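Local coordinates for protein putative dehydrogenase (Pseudomonas fluorescens, PDB 6UUG) that acts as the monooxygenase of a two-component flavin-dependent system that oxidises methanesulfinate, a step in bacterial sulfur assimilation, at residues A103-F108 with R214-G219; D322-K327 with A333-H338; H258-I263 with T345-A350; L70-P75 with L81-S86; R50-G55 with S373-R378. One frame throughout, in Å; residues are numbered along the deposited sequence. Where two conformers were deposited one is given.

Interaction 1. Residues A103-F108 with R214-G219; sequences AHVFGF and RQTDSG
Val105 and Thr216 mark the closest backbone approach, their CA atoms 6.0 Å apart where helix 100-119 passes the loop that leads into strand 221-228. Thr216 touches two successive helix residues. Its methyl CG2 sits 3.6 Å from CB of His104 and also reaches the near side of the imidazole, 3.8 Å from ND1 of His104, meeting the ring obliquely. The CG1 methyl of Val105 rests against the threonine backbone, 3.8 Å from CA of Thr216. The threonine torsion (chi1 59°) separates the two jobs of this side chain: CG2 is directed at the helix, while OG1 is left to hydrogen-bond the carbonyl of Gln213. ND1 of His104 bonds the side-chain amide of Gln213, and NE2 of His104 lies 3.7 Å above the ring plane of Phe108, over its centre. No hydrogen bond links the two segments directly; the fit is apolar and buried, with ND1 of His104 and OG1 of Thr216 both paired to Gln213. This is a helix-to-loop seam of the acyl-CoA dehydrogenase fold, where the N-terminal helical domain lies against the middle beta domain.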
# COMPACT_ATOMS: atom_id res chain seq x y z
N ALA A 103 -29.58 0.94 7.42
CA ALA A 103 -29.38 0.36 6.09
C ALA A 103 -29.35 -1.16 6.17
O ALA A 103 -29.91 -1.84 5.30
CB ALA A 103 -28.09 0.89 5.47
N HIS A 104 -28.71 -1.70 7.20
CA HIS A 104 -28.57 -3.15 7.37
C HIS A 104 -29.91 -3.83 7.59
O HIS A 104 -30.23 -4.82 6.93
CB HIS A 104 -27.62 -3.42 8.54
CG HIS A 104 -27.17 -4.84 8.67
ND1 HIS A 104 -25.97 -5.17 9.27
CD2 HIS A 104 -27.74 -6.01 8.32
CE1 HIS A 104 -25.82 -6.48 9.27
NE2 HIS A 104 -26.89 -7.02 8.70
N VAL A 105 -30.71 -3.33 8.54
CA VAL A 105 -31.97 -4.01 8.80
C VAL A 105 -32.94 -3.80 7.65
O VAL A 105 -33.75 -4.68 7.37
CB VAL A 105 -32.59 -3.55 10.13
CG1 VAL A 105 -31.75 -4.09 11.28
CG2 VAL A 105 -32.73 -2.05 10.18
N PHE A 106 -32.87 -2.65 6.96
CA PHE A 106 -33.71 -2.45 5.78
C PHE A 106 -33.32 -3.41 4.66
O PHE A 106 -34.18 -4.08 4.07
CB PHE A 106 -33.61 -0.99 5.31
CG PHE A 106 -34.43 -0.68 4.09
CD1 PHE A 106 -35.79 -0.47 4.19
CD2 PHE A 106 -33.83 -0.61 2.84
CE1 PHE A 106 -36.55 -0.18 3.07
CE2 PHE A 106 -34.59 -0.33 1.70
CZ PHE A 106 -35.96 -0.11 1.82
N GLY A 107 -32.02 -3.49 4.36
CA GLY A 107 -31.56 -4.41 3.33
C GLY A 107 -31.86 -5.86 3.68
O GLY A 107 -32.27 -6.64 2.81
N PHE A 108 -31.69 -6.24 4.95
CA PHE A 108 -31.98 -7.62 5.33
C PHE A 108 -33.48 -7.92 5.28
O PHE A 108 -33.86 -9.04 4.95
CB PHE A 108 -31.41 -7.91 6.72
CG PHE A 108 -30.12 -8.66 6.68
CD1 PHE A 108 -29.16 -8.36 5.74
CD2 PHE A 108 -29.86 -9.68 7.59
CE1 PHE A 108 -27.96 -9.06 5.69
CE2 PHE A 108 -28.67 -10.38 7.55
CZ PHE A 108 -27.71 -10.06 6.60
N ARG A 214 -24.48 -0.79 15.65
CA ARG A 214 -24.96 -0.88 17.03
C ARG A 214 -26.48 -0.83 17.15
O ARG A 214 -26.99 -0.91 18.28
CB ARG A 214 -24.33 0.22 17.88
CG ARG A 214 -22.82 0.01 18.06
CD ARG A 214 -22.16 1.07 18.94
NE ARG A 214 -22.94 1.40 20.14
CZ ARG A 214 -23.02 0.63 21.23
NH1 ARG A 214 -22.39 -0.54 21.29
NH2 ARG A 214 -23.76 1.03 22.26
N GLN A 215 -27.22 -0.71 16.05
CA GLN A 215 -28.68 -0.68 16.11
C GLN A 215 -29.31 -1.69 15.15
O GLN A 215 -30.44 -1.50 14.71
CB GLN A 215 -29.21 0.73 15.84
CG GLN A 215 -28.88 1.73 16.96
CD GLN A 215 -29.73 2.99 16.90
OE1 GLN A 215 -29.80 3.68 15.87
NE2 GLN A 215 -30.41 3.31 18.01
N THR A 216 -28.60 -2.78 14.86
CA THR A 216 -29.12 -3.87 14.03
C THR A 216 -29.74 -5.01 14.84
O THR A 216 -30.24 -5.97 14.25
CB THR A 216 -28.02 -4.43 13.12
OG1 THR A 216 -26.93 -4.92 13.92
CG2 THR A 216 -27.52 -3.36 12.17
N ASP A 217 -29.71 -4.94 16.18
CA ASP A 217 -30.32 -5.96 17.04
C ASP A 217 -29.80 -7.36 16.74
O ASP A 217 -30.54 -8.34 16.81
CB ASP A 217 -31.86 -5.94 16.92
CG ASP A 217 -32.47 -4.60 17.31
OD1 ASP A 217 -32.08 -4.05 18.36
OD2 ASP A 217 -33.34 -4.11 16.55
N SER A 218 -28.51 -7.48 16.41
CA SER A 218 -27.98 -8.76 15.95
C SER A 218 -27.65 -9.69 17.12
O SER A 218 -26.68 -10.46 17.04
CB SER A 218 -26.74 -8.56 15.07
OG SER A 218 -27.05 -7.91 13.84
N GLY A 219 -28.44 -9.64 18.19
CA GLY A 219 -28.19 -10.43 19.38
C GLY A 219 -28.63 -11.88 19.29
O GLY A 219 -28.53 -12.51 18.23

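Interaction 2. Residues D322-K327 with A333-H338; sequences DEAWAK and AEERGH
Glu335 leaves its helix with CG anti to the backbone N (chi1 -177°) and runs out extended, while Lys327 bends at its last torsion (chi4 47°) and brings its ammonium up to the oxygens of that carboxylate. NZ of Lys327 meets OE2 of Glu335 at 2.9 Å on the syn lone pair, in a salt bridge; its bond to OE1 of Glu335, at 3.2 Å, is weak. The same NZ makes a weak bond to the carbonyl of Glu323 one turn back. The carboxylate also lies close against the opposing helix, OE2 of Glu335 being 3.3 Å from CA of Ala324. With an alanine at Glu335, the ammonium of Lys327 would probably lose its carboxylate mate and be freer to swing, and a gap would open beside Ala324. The two helix segments run antiparallel, at 155° with axes 10.4 Å apart, as a hairpin joining helices 294-327 and 333-360. Trp325 points away from this seam and packs on helices 247-277 and 100-119, its ring edge-to-face with Trp85.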
# COMPACT_ATOMS: atom_id res chain seq x y z
N ASP A 322 -30.03 -7.38 -11.82
CA ASP A 322 -31.30 -7.11 -12.50
C ASP A 322 -31.51 -8.08 -13.66
O ASP A 322 -32.58 -8.69 -13.79
CB ASP A 322 -31.33 -5.67 -13.03
CG ASP A 322 -31.59 -4.63 -11.95
OD1 ASP A 322 -31.87 -5.00 -10.79
OD2 ASP A 322 -31.51 -3.41 -12.28
N GLU A 323 -30.48 -8.23 -14.51
CA GLU A 323 -30.61 -9.07 -15.70
C GLU A 323 -30.77 -10.54 -15.34
O GLU A 323 -31.59 -11.24 -15.94
CB GLU A 323 -29.41 -8.84 -16.63
CG GLU A 323 -29.35 -7.43 -17.22
CD GLU A 323 -28.02 -7.04 -17.88
OE1 GLU A 323 -27.09 -7.88 -17.94
OE2 GLU A 323 -27.92 -5.88 -18.34
N ALA A 324 -30.04 -11.01 -14.33
CA ALA A 324 -30.18 -12.40 -13.90
C ALA A 324 -31.55 -12.67 -13.30
O ALA A 324 -32.18 -13.69 -13.60
CB ALA A 324 -29.08 -12.76 -12.88
N TRP A 325 -32.01 -11.78 -12.41
CA TRP A 325 -33.32 -11.94 -11.77
C TRP A 325 -34.42 -12.04 -12.82
O TRP A 325 -35.35 -12.85 -12.68
CB TRP A 325 -33.59 -10.76 -10.84
CG TRP A 325 -34.87 -10.87 -10.08
CD1 TRP A 325 -36.10 -10.37 -10.47
CD2 TRP A 325 -35.07 -11.51 -8.82
NE1 TRP A 325 -37.04 -10.67 -9.51
CE2 TRP A 325 -36.44 -11.38 -8.50
CE3 TRP A 325 -34.23 -12.21 -7.94
CZ2 TRP A 325 -36.98 -11.89 -7.32
CZ3 TRP A 325 -34.77 -12.71 -6.77
CH2 TRP A 325 -36.13 -12.56 -6.47
N ALA A 326 -34.32 -11.24 -13.88
CA ALA A 326 -35.36 -11.23 -14.91
C ALA A 326 -35.47 -12.55 -15.66
O ALA A 326 -36.51 -12.81 -16.29
CB ALA A 326 -35.09 -10.09 -15.90
N LYS A 327 -34.44 -13.39 -15.63
CA LYS A 327 -34.51 -14.68 -16.30
C LYS A 327 -35.28 -15.71 -15.48
O LYS A 327 -35.74 -16.71 -16.05
CB LYS A 327 -33.11 -15.20 -16.62
CG LYS A 327 -32.36 -14.22 -17.51
CD LYS A 327 -31.37 -14.88 -18.43
CE LYS A 327 -30.73 -13.84 -19.34
NZ LYS A 327 -30.28 -12.64 -18.55
N ALA A 333 -26.51 -21.64 -14.83
CA ALA A 333 -25.44 -21.65 -13.85
C ALA A 333 -24.28 -20.77 -14.28
O ALA A 333 -23.58 -20.20 -13.44
CB ALA A 333 -24.96 -23.08 -13.59
N GLU A 334 -24.06 -20.64 -15.60
CA GLU A 334 -22.98 -19.79 -16.08
C GLU A 334 -23.25 -18.33 -15.78
O GLU A 334 -22.36 -17.61 -15.29
CB GLU A 334 -22.77 -19.99 -17.58
CG GLU A 334 -21.61 -19.19 -18.13
CD GLU A 334 -21.39 -19.40 -19.62
OE1 GLU A 334 -22.39 -19.41 -20.37
OE2 GLU A 334 -20.22 -19.54 -20.03
N GLU A 335 -24.47 -17.86 -16.06
CA GLU A 335 -24.79 -16.46 -15.79
C GLU A 335 -24.76 -16.17 -14.29
O GLU A 335 -24.29 -15.10 -13.87
CB GLU A 335 -26.16 -16.10 -16.38
CG GLU A 335 -26.49 -14.62 -16.20
CD GLU A 335 -27.74 -14.18 -16.93
OE1 GLU A 335 -28.18 -14.89 -17.85
OE2 GLU A 335 -28.28 -13.11 -16.56
N ARG A 336 -25.25 -17.11 -13.47
CA ARG A 336 -25.14 -16.95 -12.02
C ARG A 336 -23.68 -16.80 -11.60
O ARG A 336 -23.35 -15.95 -10.77
CB ARG A 336 -25.78 -18.15 -11.31
CG ARG A 336 -25.96 -17.98 -9.81
CD ARG A 336 -24.75 -18.48 -9.01
NE ARG A 336 -25.05 -18.39 -7.59
CZ ARG A 336 -24.15 -18.46 -6.62
NH1 ARG A 336 -22.86 -18.64 -6.90
NH2 ARG A 336 -24.56 -18.35 -5.36
N GLY A 337 -22.80 -17.64 -12.14
CA GLY A 337 -21.39 -17.58 -11.75
C GLY A 337 -20.72 -16.27 -12.12
O GLY A 337 -19.93 -15.73 -11.34
N HIS A 338 -20.99 -15.77 -13.32
CA HIS A 338 -20.42 -14.48 -13.72
C HIS A 338 -20.94 -13.36 -12.84
O HIS A 338 -20.19 -12.43 -12.50
CB HIS A 338 -20.73 -14.21 -15.20
CG HIS A 338 -19.89 -15.02 -16.13
ND1 HIS A 338 -20.16 -16.33 -16.43
CD2 HIS A 338 -18.74 -14.72 -16.79
CE1 HIS A 338 -19.24 -16.80 -17.25
NE2 HIS A 338 -18.37 -15.84 -17.49

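Interaction 3. Residues H258-I263 with T345-A350; sequences HMFLGI and TAKVAA
Phe260 meets Lys347 and Ala350 where helices 247-277 and 333-360 run side by side in the C-terminal helical bundle of the acyl-CoA dehydrogenase fold. The two segments lie at 30° with axes 9.2 Å apart. The contact between side chains is apolar: CB of Phe260 touches CB of Ala350 at 3.8 Å, and that methyl also lies at the edge of the phenyl ring, near its plane. Further out, the ring's CE2 in Phe260 comes within 3.7 Å of CE of Lys347, the aliphatic chain crossing the ring obliquely. Charge plays its part beyond the pair. The lysine chain is extended as far as CE and then bends, carrying NZ to a salt bridge with Asp390 and a hydrogen bond with Gln253. Behind helix 333-360, Trp304 and Val305 of the second subunit pack on Thr345, Val348 and Ala349. Water joins the backbones: one molecule donates to O of Ala350 at 2.8 Å and, weakly, to O of Phe260 at 3.0 Å.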
# COMPACT_ATOMS: atom_id res chain seq x y z
N HIS A 258 -23.41 -2.78 -1.18
CA HIS A 258 -24.00 -1.45 -1.29
C HIS A 258 -23.89 -0.69 0.03
O HIS A 258 -23.73 0.54 0.03
CB HIS A 258 -25.47 -1.55 -1.73
CG HIS A 258 -25.64 -1.70 -3.20
ND1 HIS A 258 -25.36 -2.87 -3.87
CD2 HIS A 258 -26.06 -0.81 -4.14
CE1 HIS A 258 -25.61 -2.69 -5.17
NE2 HIS A 258 -26.04 -1.45 -5.35
N MET A 259 -24.02 -1.40 1.16
CA MET A 259 -23.80 -0.78 2.47
C MET A 259 -22.39 -0.23 2.59
O MET A 259 -22.18 0.90 3.07
CB MET A 259 -24.04 -1.80 3.60
CG MET A 259 -25.48 -2.21 3.84
SD MET A 259 -25.58 -3.66 4.94
CE MET A 259 -24.57 -3.14 6.31
N PHE A 260 -21.39 -1.03 2.19
CA PHE A 260 -20.00 -0.62 2.28
C PHE A 260 -19.74 0.65 1.48
O PHE A 260 -19.05 1.57 1.94
CB PHE A 260 -19.06 -1.73 1.78
CG PHE A 260 -19.11 -3.03 2.57
CD1 PHE A 260 -19.82 -3.14 3.75
CD2 PHE A 260 -18.42 -4.15 2.10
CE1 PHE A 260 -19.85 -4.36 4.47
CE2 PHE A 260 -18.45 -5.35 2.80
CZ PHE A 260 -19.16 -5.45 3.99
N LEU A 261 -20.25 0.70 0.25
CA LEU A 261 -20.09 1.89 -0.57
C LEU A 261 -20.77 3.09 0.08
O LEU A 261 -20.18 4.17 0.18
CB LEU A 261 -20.62 1.66 -1.98
CG LEU A 261 -20.76 2.89 -2.88
CD1 LEU A 261 -19.43 3.60 -3.09
CD2 LEU A 261 -21.32 2.42 -4.24
N GLY A 262 -22.01 2.91 0.55
CA GLY A 262 -22.72 3.99 1.22
C GLY A 262 -21.97 4.54 2.42
O GLY A 262 -21.89 5.75 2.62
N ILE A 263 -21.40 3.66 3.24
CA ILE A 263 -20.64 4.12 4.40
C ILE A 263 -19.46 4.99 3.97
O ILE A 263 -19.24 6.08 4.51
CB ILE A 263 -20.16 2.92 5.24
CG1 ILE A 263 -21.33 2.21 5.93
CG2 ILE A 263 -19.13 3.38 6.26
CD1 ILE A 263 -20.95 0.82 6.46
N THR A 345 -15.99 -9.14 -6.76
CA THR A 345 -15.02 -8.13 -7.18
C THR A 345 -15.38 -6.77 -6.58
O THR A 345 -14.53 -6.07 -6.03
CB THR A 345 -14.99 -8.06 -8.71
OG1 THR A 345 -14.52 -9.31 -9.24
CG2 THR A 345 -14.08 -6.95 -9.19
N ALA A 346 -16.66 -6.39 -6.69
CA ALA A 346 -17.13 -5.14 -6.11
C ALA A 346 -16.99 -5.13 -4.59
O ALA A 346 -16.62 -4.10 -3.99
CB ALA A 346 -18.59 -4.88 -6.50
N LYS A 347 -17.29 -6.26 -3.94
CA LYS A 347 -17.21 -6.32 -2.48
C LYS A 347 -15.78 -6.16 -1.99
O LYS A 347 -15.54 -5.46 -0.99
CB LYS A 347 -17.80 -7.65 -1.98
CG LYS A 347 -18.07 -7.62 -0.46
CD LYS A 347 -18.88 -8.81 0.04
CE LYS A 347 -18.93 -8.81 1.57
NZ LYS A 347 -18.53 -10.12 2.13
N VAL A 348 -14.81 -6.80 -2.65
CA VAL A 348 -13.41 -6.63 -2.24
C VAL A 348 -13.00 -5.16 -2.34
O VAL A 348 -12.42 -4.59 -1.41
CB VAL A 348 -12.49 -7.54 -3.06
CG1 VAL A 348 -11.02 -7.22 -2.76
CG2 VAL A 348 -12.77 -9.00 -2.69
N ALA A 349 -13.34 -4.51 -3.46
CA ALA A 349 -12.98 -3.11 -3.64
C ALA A 349 -13.67 -2.23 -2.61
O ALA A 349 -13.04 -1.38 -1.97
CB ALA A 349 -13.32 -2.63 -5.05
N ALA A 350 -14.98 -2.43 -2.42
CA ALA A 350 -15.70 -1.61 -1.45
C ALA A 350 -15.16 -1.81 -0.04
O ALA A 350 -15.06 -0.86 0.73
CB ALA A 350 -17.19 -1.92 -1.47
O HOH W 1 -16.70 1.26 0.07

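Interaction 4. Residues L70-P75 with L81-S86; sequences LALSIP and LGARWS
Backbone hydrogen bonds between Ala71, Leu72 and Ile74 on one side and Leu81, Gly82 and Ala83 on the other close a compact loop in the N-terminal domain, just ahead of helix 85-96. N of Leu81 donates to O of Ala71 at 2.9 Å, and that carbonyl also takes N of Ile74 from the opposite face of its plane. N of Ala83 reaches O of Leu72 at 3.0 Å, nearly along the C=O axis (C=O...N angle 171°). N of Gly82 bonds O of Ile74 at 2.8 Å, tilted 34° from the carbonyl plane; the positive phi of Gly82 fits its place at this bend. One water donates to O of Ser73 and to O of Ala83, at 2.9 and 2.7 Å.

Beside these backbone bonds Leu72 does the apolar work. Its CB starts away from the partner, but with CG anti to the backbone N (chi1 -178°) the chain turns back, and its CD1 lies 3.6 Å from CB of Ala83 and 3.9 Å from CD1 of Leu81. Leu72 is also covered by Val91 and Thr88 of helix 85-96, and OG of Ser73 bonds His110. Since all three direct bonds run from N-H to C=O, the pairing probably depends little on which polar side chains are present, with Leu72 adding apolar contacts to Leu81 and Ala83.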
# COMPACT_ATOMS: atom_id res chain seq x y z
N LEU A 70 -41.03 -0.53 2.91
CA LEU A 70 -40.93 -1.96 3.20
C LEU A 70 -41.54 -2.82 2.10
O LEU A 70 -41.29 -4.03 2.06
CB LEU A 70 -41.58 -2.30 4.54
CG LEU A 70 -40.92 -1.71 5.79
CD1 LEU A 70 -41.62 -2.22 7.05
CD2 LEU A 70 -39.41 -2.03 5.85
N ALA A 71 -42.30 -2.22 1.19
CA ALA A 71 -42.84 -2.93 0.04
C ALA A 71 -42.08 -2.61 -1.25
O ALA A 71 -42.57 -2.90 -2.34
CB ALA A 71 -44.33 -2.59 -0.13
N LEU A 72 -40.88 -2.04 -1.12
CA LEU A 72 -40.15 -1.57 -2.30
C LEU A 72 -39.88 -2.70 -3.28
O LEU A 72 -40.02 -2.53 -4.50
CB LEU A 72 -38.85 -0.90 -1.86
CG LEU A 72 -37.96 -0.29 -2.95
CD1 LEU A 72 -38.76 0.75 -3.73
CD2 LEU A 72 -36.72 0.38 -2.32
N SER A 73 -39.45 -3.86 -2.78
CA SER A 73 -39.06 -4.98 -3.63
C SER A 73 -40.24 -5.85 -4.06
O SER A 73 -40.06 -6.72 -4.92
CB SER A 73 -38.04 -5.87 -2.91
OG SER A 73 -38.62 -6.46 -1.77
N ILE A 74 -41.43 -5.63 -3.50
CA ILE A 74 -42.58 -6.48 -3.81
C ILE A 74 -43.24 -5.98 -5.10
O ILE A 74 -43.45 -4.76 -5.23
CB ILE A 74 -43.57 -6.47 -2.64
CG1 ILE A 74 -42.91 -7.13 -1.41
CG2 ILE A 74 -44.87 -7.18 -3.00
CD1 ILE A 74 -43.62 -6.83 -0.09
N PRO A 75 -43.54 -6.85 -6.06
CA PRO A 75 -44.12 -6.38 -7.33
C PRO A 75 -45.46 -5.70 -7.11
O PRO A 75 -46.14 -5.90 -6.10
CB PRO A 75 -44.28 -7.67 -8.15
CG PRO A 75 -43.19 -8.59 -7.60
CD PRO A 75 -43.21 -8.29 -6.10
N LEU A 81 -44.19 -1.85 -4.56
CA LEU A 81 -43.75 -0.76 -5.43
C LEU A 81 -43.07 -1.24 -6.71
O LEU A 81 -42.89 -0.45 -7.63
CB LEU A 81 -42.81 0.18 -4.65
CG LEU A 81 -43.40 0.88 -3.42
CD1 LEU A 81 -42.37 1.74 -2.69
CD2 LEU A 81 -44.61 1.72 -3.81
N GLY A 82 -42.68 -2.51 -6.78
CA GLY A 82 -42.15 -3.08 -8.01
C GLY A 82 -40.76 -2.62 -8.41
O GLY A 82 -40.43 -2.64 -9.60
N ALA A 83 -39.92 -2.22 -7.46
CA ALA A 83 -38.58 -1.78 -7.84
C ALA A 83 -37.73 -2.96 -8.32
O ALA A 83 -37.90 -4.10 -7.87
CB ALA A 83 -37.87 -1.11 -6.67
N ARG A 84 -36.81 -2.68 -9.24
CA ARG A 84 -35.77 -3.65 -9.55
C ARG A 84 -34.76 -3.70 -8.42
O ARG A 84 -34.66 -2.79 -7.60
CB ARG A 84 -35.06 -3.31 -10.86
CG ARG A 84 -35.96 -3.39 -12.11
CD ARG A 84 -35.30 -2.72 -13.30
NE ARG A 84 -34.66 -1.46 -12.93
CZ ARG A 84 -35.24 -0.26 -13.01
NH1 ARG A 84 -34.56 0.82 -12.64
NH2 ARG A 84 -36.49 -0.14 -13.44
N TRP A 85 -34.01 -4.80 -8.37
CA TRP A 85 -33.00 -4.96 -7.31
C TRP A 85 -32.03 -3.79 -7.27
O TRP A 85 -31.63 -3.34 -6.19
CB TRP A 85 -32.25 -6.28 -7.48
CG TRP A 85 -33.02 -7.37 -6.80
CD1 TRP A 85 -33.68 -8.40 -7.40
CD2 TRP A 85 -33.27 -7.48 -5.40
NE1 TRP A 85 -34.31 -9.17 -6.45
CE2 TRP A 85 -34.08 -8.62 -5.21
CE3 TRP A 85 -32.88 -6.73 -4.28
CZ2 TRP A 85 -34.50 -9.04 -3.95
CZ3 TRP A 85 -33.32 -7.15 -3.01
CH2 TRP A 85 -34.12 -8.29 -2.87
N SER A 86 -31.60 -3.30 -8.44
CA SER A 86 -30.68 -2.17 -8.43
C SER A 86 -31.27 -0.96 -7.71
O SER A 86 -30.53 -0.22 -7.05
CB SER A 86 -30.27 -1.81 -9.86
OG SER A 86 -31.40 -1.38 -10.62
O HOH W 2 -40.11 -5.72 -7.66

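Interaction 5. Residues R50-G55 with S373-R378; sequences RDERGG and SLRLDR
OD2 of Asp51 is gripped by two nitrogens of Arg375, NE at 2.6 Å and NH2 at 2.9 Å, and forms a further salt bridge with Arg381. Both Arg375 bonds lie in the guanidinium plane, yet they meet the oxygen differently: NE of Arg375 comes in on the anti lone pair of OD2, the side away from OD1, while NH2 comes from above the carboxylate plane, the two planes standing 49° apart. The arginine chain bends at its third torsion (chi3 74°), which lays one face of the guanidinium against Glu52 of helix 32-53 and turns its NE/NH2 edge to Asp51. CB of Glu52 sits 3.7 Å above the guanidinium plane, over its centre. OD1 of Asp51 lies 3.9 Å from CB of Arg378. A type I turn from Arg375 to Arg378 shapes the loop, and NH1 of Arg378 bonds O of Arg375 at 3.0 Å from the face opposite the turn's own N-H. With a leucine at Arg375, Asp51 would probably lose two bonds to OD2, leaving Arg381 as the arginine still paired with that oxygen. Two arginines on one oxygen are likely to favour the charged form of Asp51, so the joint between helix 32-53 and the loop before helix 378-386 probably owes much to charge pairing, with the Glu52 packing added.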
# COMPACT_ATOMS: atom_id res chain seq x y z
N ARG A 50 -27.62 8.17 18.38
CA ARG A 50 -28.09 6.79 18.41
C ARG A 50 -26.95 5.78 18.25
O ARG A 50 -27.08 4.64 18.70
CB ARG A 50 -29.16 6.58 17.33
CG ARG A 50 -30.45 7.36 17.59
CD ARG A 50 -31.54 7.03 16.58
NE ARG A 50 -31.32 7.69 15.29
CZ ARG A 50 -30.87 7.07 14.21
NH1 ARG A 50 -30.61 5.77 14.24
NH2 ARG A 50 -30.69 7.74 13.08
N ASP A 51 -25.85 6.18 17.59
CA ASP A 51 -24.68 5.32 17.56
C ASP A 51 -24.14 5.08 18.96
O ASP A 51 -23.71 3.97 19.29
CB ASP A 51 -23.60 5.94 16.66
CG ASP A 51 -22.28 5.19 16.72
OD1 ASP A 51 -22.18 4.11 16.10
OD2 ASP A 51 -21.35 5.69 17.39
N GLU A 52 -24.20 6.10 19.81
CA GLU A 52 -23.80 5.95 21.21
C GLU A 52 -24.81 5.11 21.98
O GLU A 52 -24.43 4.19 22.72
CB GLU A 52 -23.65 7.33 21.86
CG GLU A 52 -23.51 7.30 23.38
CD GLU A 52 -23.64 8.67 24.00
OE1 GLU A 52 -23.84 9.65 23.25
OE2 GLU A 52 -23.55 8.77 25.25
N ARG A 53 -26.10 5.40 21.81
CA ARG A 53 -27.14 4.74 22.61
C ARG A 53 -27.25 3.26 22.30
O ARG A 53 -27.42 2.44 23.20
CB ARG A 53 -28.48 5.44 22.39
CG ARG A 53 -29.69 4.62 22.84
CD ARG A 53 -30.87 5.49 23.22
NE ARG A 53 -31.64 5.96 22.07
CZ ARG A 53 -31.47 7.15 21.49
NH1 ARG A 53 -30.57 8.01 21.96
NH2 ARG A 53 -32.22 7.49 20.45
N GLY A 54 -27.14 2.88 21.02
CA GLY A 54 -27.39 1.50 20.68
C GLY A 54 -28.88 1.17 20.82
O GLY A 54 -29.74 2.05 20.82
N GLY A 55 -29.16 -0.12 20.95
CA GLY A 55 -30.52 -0.58 21.13
C GLY A 55 -31.32 -0.56 19.84
O GLY A 55 -30.78 -0.44 18.73
N SER A 373 -18.23 14.15 20.50
CA SER A 373 -19.56 14.60 20.11
C SER A 373 -19.82 14.38 18.63
O SER A 373 -20.99 14.31 18.22
CB SER A 373 -19.74 16.08 20.44
OG SER A 373 -18.98 16.90 19.56
N LEU A 374 -18.77 14.28 17.82
CA LEU A 374 -18.89 14.10 16.38
C LEU A 374 -18.96 12.64 15.97
O LEU A 374 -19.60 12.33 14.96
CB LEU A 374 -17.72 14.77 15.67
CG LEU A 374 -17.50 16.26 15.94
CD1 LEU A 374 -16.18 16.72 15.34
CD2 LEU A 374 -18.65 17.06 15.36
N ARG A 375 -18.34 11.75 16.75
CA ARG A 375 -18.24 10.31 16.46
C ARG A 375 -17.93 10.06 14.98
O ARG A 375 -18.54 9.22 14.31
CB ARG A 375 -19.51 9.57 16.89
CG ARG A 375 -19.86 9.81 18.36
CD ARG A 375 -21.14 9.13 18.79
NE ARG A 375 -20.95 7.70 18.94
CZ ARG A 375 -20.42 7.12 20.01
NH1 ARG A 375 -20.01 7.86 21.03
NH2 ARG A 375 -20.29 5.80 20.05
N LEU A 376 -16.95 10.80 14.47
CA LEU A 376 -16.56 10.66 13.07
C LEU A 376 -15.95 9.28 12.79
O LEU A 376 -15.94 8.84 11.64
CB LEU A 376 -15.58 11.78 12.70
CG LEU A 376 -15.16 11.98 11.25
CD1 LEU A 376 -16.35 12.17 10.32
CD2 LEU A 376 -14.22 13.17 11.18
N ASP A 377 -15.47 8.59 13.83
CA ASP A 377 -14.97 7.23 13.70
C ASP A 377 -16.06 6.19 13.51
O ASP A 377 -15.74 5.02 13.27
CB ASP A 377 -14.15 6.84 14.95
CG ASP A 377 -15.00 6.80 16.22
OD1 ASP A 377 -15.83 7.72 16.39
OD2 ASP A 377 -14.87 5.85 17.03
N ARG A 378 -17.34 6.57 13.63
CA ARG A 378 -18.41 5.58 13.51
C ARG A 378 -18.42 4.92 12.13
O ARG A 378 -18.70 3.72 12.02
CB ARG A 378 -19.78 6.21 13.84
CG ARG A 378 -20.37 7.13 12.77
CD ARG A 378 -21.58 7.92 13.31
NE ARG A 378 -22.19 8.75 12.27
CZ ARG A 378 -21.67 9.89 11.84
NH1 ARG A 378 -20.54 10.35 12.37
NH2 ARG A 378 -22.28 10.59 10.89

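How the interactions relate
From the N terminus, interaction 5 opens first, on helix 32-53, and closes last, so its loop encloses the other four. Interaction 4 closes a short loop before helix 85-96. Interaction 1 then joins helix 100-119 to a loop of the beta domain, and interaction 3 opens on helix 247-277, with interaction 2 nested inside it; both use helix 333-360. None cross. Interactions 1 and 5 touch where Gln215 OE1 meets Arg50 NH1, 2.8 Å away, tying the beta-domain loop to the first helix. Interactions 2 and 4 meet at Asp322 and Ser86, joining the N-terminal and C-terminal helical domains. Interactions 2 and 5 lie on opposite sides of the chain's centre, their own centres about 39 Å apart.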